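Local coordinates for beta-N-acetylglucosaminidase-like protein Glycoside hydrolase family 20 (Flavobacterium johnsoniae, PDB 6YHH) that probably removes terminal N-acetylglucosamine residues from chitin-derived oligosaccharides, as a family 20 beta-N-acetylhexosaminidase, at residues N426-K431 against A472-S477. Residues are numbered along the deposited sequence; the frame is centred on the assembly and turned at random.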
ATOM      1  N   ASN A 426      23.050  -3.077 -20.611  1.00 12.24           N
ATOM      2  CA  ASN A 426      23.694  -4.295 -20.220  1.00 11.66           C
ATOM      3  C   ASN A 426      23.057  -5.493 -20.937  1.00 12.70           C
ATOM      4  O   ASN A 426      21.898  -5.757 -20.783  1.00 15.87           O
ATOM      5  CB  ASN A 426      23.456  -4.484 -18.711  1.00 10.37           C
ATOM      6  CG  ASN A 426      24.212  -5.650 -18.098  1.00 10.88           C
ATOM      7  OD1 ASN A 426      25.443  -5.674 -18.130  1.00 11.00           O
ATOM      8  ND2 ASN A 426      23.481  -6.571 -17.408  1.00 10.60           N
ATOM      9  N   ASP A 427      23.789  -6.284 -21.680  1.00 13.39           N
ATOM     10  CA  ASP A 427      23.139  -7.305 -22.532  1.00 13.77           C
ATOM     11  C   ASP A 427      23.595  -8.694 -22.136  1.00 14.96           C
ATOM     12  O   ASP A 427      24.829  -8.925 -21.995  1.00 14.42           O
ATOM     13  CB  ASP A 427      23.526  -7.010 -23.971  1.00 15.60           C
ATOM     14  CG  ASP A 427      22.669  -7.745 -24.982  1.00 16.44           C
ATOM     15  OD1 ASP A 427      22.702  -8.963 -25.036  1.00 20.74           O
ATOM     16  OD2 ASP A 427      21.905  -7.111 -25.650  1.00 19.07           O
ATOM     17  N   PRO A 428      22.687  -9.618 -21.942  1.00 14.37           N
ATOM     18  CA  PRO A 428      23.113 -10.959 -21.573  1.00 14.59           C
ATOM     19  C   PRO A 428      24.004 -11.631 -22.644  1.00 16.18           C
ATOM     20  O   PRO A 428      24.754 -12.591 -22.314  1.00 16.64           O
ATOM     21  CB  PRO A 428      21.805 -11.702 -21.419  1.00 14.94           C
ATOM     22  CG  PRO A 428      20.779 -10.621 -21.134  1.00 14.32           C
ATOM     23  CD  PRO A 428      21.217  -9.482 -21.969  1.00 14.06           C
ATOM     24  N   MET A 429      23.908 -11.171 -23.890  1.00 15.49           N
ATOM     25  CA  MET A 429      24.778 -11.675 -24.983  1.00 22.50           C
ATOM     26  C   MET A 429      26.083 -10.954 -25.026  1.00 23.54           C
ATOM     27  O   MET A 429      26.166  -9.724 -25.259  1.00 22.72           O
ATOM     28  CB  MET A 429      24.119 -11.563 -26.356  1.00 26.58           C
ATOM     29  CG  MET A 429      24.901 -12.229 -27.495  1.00 30.49           C
ATOM     30  SD  MET A 429      24.748 -14.025 -27.458  1.00 33.97           S
ATOM     31  CE  MET A 429      22.933 -14.125 -27.724  1.00 34.92           C
ATOM     32  N   PRO A 430      27.147 -11.701 -24.752  1.00 28.54           N
ATOM     33  CA  PRO A 430      28.449 -11.010 -24.755  1.00 36.26           C
ATOM     34  C   PRO A 430      28.877 -10.619 -26.172  1.00 37.91           C
ATOM     35  O   PRO A 430      28.432 -11.261 -27.161  1.00 36.56           O
ATOM     36  CB  PRO A 430      29.415 -12.075 -24.200  1.00 34.81           C
ATOM     37  CG  PRO A 430      28.802 -13.394 -24.644  1.00 31.26           C
ATOM     38  CD  PRO A 430      27.291 -13.164 -24.556  1.00 30.88           C
ATOM     39  N   LYS A 431      29.684  -9.554 -26.242  1.00 40.87           N
ATOM     40  CA  LYS A 431      30.360  -9.089 -27.489  1.00 47.20           C
ATOM     41  C   LYS A 431      31.725  -9.785 -27.637  1.00 49.25           C
ATOM     42  O   LYS A 431      32.360 -10.179 -26.643  1.00 42.88           O
ATOM     43  CB  LYS A 431      30.565  -7.558 -27.477  1.00 47.15           C
ATOM     44  N   ALA A 472      13.315  -4.931 -18.400  1.00  8.07           N
ATOM     45  CA  ALA A 472      12.342  -5.775 -19.066  1.00  9.61           C
ATOM     46  C   ALA A 472      12.488  -5.632 -20.559  1.00  8.14           C
ATOM     47  O   ALA A 472      12.368  -6.612 -21.299  1.00  8.71           O
ATOM     48  CB  ALA A 472      10.922  -5.493 -18.603  1.00  9.68           C
ATOM     49  N   GLU A 473      12.648  -4.378 -21.022  1.00  8.38           N
ATOM     50  CA  GLU A 473      12.816  -4.172 -22.476  1.00  9.22           C
ATOM     51  C   GLU A 473      14.087  -4.832 -23.010  1.00  9.82           C
ATOM     52  O   GLU A 473      14.085  -5.555 -24.062  1.00  9.44           O
ATOM     53  CB  GLU A 473      12.789  -2.716 -22.832  1.00  9.47           C
ATOM     54  CG  GLU A 473      13.189  -2.462 -24.291  1.00 10.12           C
ATOM     55  CD  GLU A 473      12.589  -1.178 -24.782  1.00  9.89           C
ATOM     56  OE1 GLU A 473      13.315  -0.171 -24.934  1.00 11.57           O
ATOM     57  OE2 GLU A 473      11.321  -1.134 -24.881  1.00 10.31           O
ATOM     58  N   ARG A 474      15.183  -4.713 -22.278  1.00 10.21           N
ATOM     59  CA  ARG A 474      16.384  -5.441 -22.696  1.00 10.22           C
ATOM     60  C   ARG A 474      16.196  -6.945 -22.794  1.00 10.05           C
ATOM     61  O   ARG A 474      16.787  -7.616 -23.655  1.00 10.36           O
ATOM     62  CB  ARG A 474      17.579  -5.110 -21.807  1.00 10.56           C
ATOM     63  CG  ARG A 474      18.908  -5.796 -22.182  1.00 11.00           C
ATOM     64  CD  ARG A 474      19.400  -5.556 -23.614  1.00 12.59           C
ATOM     65  NE  ARG A 474      19.431  -4.130 -23.837  1.00 14.32           N
ATOM     66  CZ  ARG A 474      18.801  -3.484 -24.820  1.00 13.18           C
ATOM     67  NH1 ARG A 474      18.130  -4.067 -25.824  1.00 11.97           N
ATOM     68  NH2 ARG A 474      18.860  -2.203 -24.776  1.00 13.89           N
ATOM     69  N   LEU A 475      15.396  -7.517 -21.937  1.00  9.03           N
ATOM     70  CA  LEU A 475      15.278  -8.939 -21.865  1.00  9.64           C
ATOM     71  C   LEU A 475      14.262  -9.473 -22.885  1.00  9.50           C
ATOM     72  O   LEU A 475      14.333 -10.644 -23.227  1.00  9.67           O
ATOM     73  CB  LEU A 475      14.904  -9.355 -20.435  1.00 10.37           C
ATOM     74  CG  LEU A 475      16.019  -9.016 -19.436  1.00 11.29           C
ATOM     75  CD1 LEU A 475      15.518  -9.413 -18.033  1.00 13.29           C
ATOM     76  CD2 LEU A 475      17.387  -9.578 -19.793  1.00 12.33           C
ATOM     77  N   TRP A 476      13.361  -8.614 -23.370  1.00  9.73           N
ATOM     78  CA  TRP A 476      12.306  -9.052 -24.328  1.00  9.15           C
ATOM     79  C   TRP A 476      12.611  -8.597 -25.755  1.00  9.87           C
ATOM     80  O   TRP A 476      12.483  -9.374 -26.709  1.00 10.86           O
ATOM     81  CB  TRP A 476      10.945  -8.481 -23.865  1.00  9.08           C
ATOM     82  CG  TRP A 476       9.821  -8.749 -24.865  1.00  9.57           C
ATOM     83  CD1 TRP A 476       9.642  -8.133 -26.060  1.00  9.31           C
ATOM     84  CD2 TRP A 476       8.790  -9.713 -24.735  1.00  9.18           C
ATOM     85  NE1 TRP A 476       8.548  -8.697 -26.718  1.00  9.42           N
ATOM     86  CE2 TRP A 476       8.000  -9.652 -25.897  1.00  9.21           C
ATOM     87  CE3 TRP A 476       8.424 -10.616 -23.722  1.00  9.02           C
ATOM     88  CZ2 TRP A 476       6.917 -10.498 -26.121  1.00  9.18           C
ATOM     89  CZ3 TRP A 476       7.327 -11.460 -23.957  1.00 10.44           C
ATOM     90  CH2 TRP A 476       6.588 -11.388 -25.143  1.00 10.13           C
ATOM     91  N   SER A 477      12.934  -7.322 -25.912  1.00 10.42           N
ATOM     92  CA  SER A 477      12.969  -6.683 -27.226  1.00 11.15           C
ATOM     93  C   SER A 477      14.254  -7.104 -27.989  1.00 12.83           C
ATOM     94  O   SER A 477      15.199  -7.703 -27.462  1.00 10.93           O
ATOM     95  CB  SER A 477      12.993  -5.176 -27.085  1.00 11.03           C
ATOM     96  OG  SER A 477      11.739  -4.702 -26.561  1.00 10.97           O
TER
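In the catalytic barrel domain, an Asx turn at D427 in the loop after helix 420-424 packs against R474 near the end of helix 467-476. D427 OD1, on a suitably short side chain, takes the M429 backbone N-H at 2.8 Å through its anti lone pair. With chi1 near -165°, CG lies opposite the backbone N, which brings D427 OD2 to 3.6 Å from R474 CD. Although the carboxylate and guanidinium planes are 12° apart, D427 OD2 sits well off the latter, 4.3 Å from R474 NE, so any attraction is probably of charge alone. Firm partners lie elsewhere: R143 for OD2 (a salt bridge), the carbonyls of Y424 and I481 for R474 NE and NH2, and a cation-pi contact with Y424. Arginine's methylenes, bent at chi2 and chi3, suit it to pack on the loop as well: R474 CG lies 3.3 Å from N426 O, a buried carbonyl oxygen with no hydrogen-bond partner. With an alanine at D427, the M429 N-H would probably lose its acceptor and R143 this carboxylate mate, leaving the turn freer to shift. The rigid P428 ring sets CG 3.8 Å from L475 CD2, joining loop to helix where this family 20 TIM barrel meets the N-terminal domain.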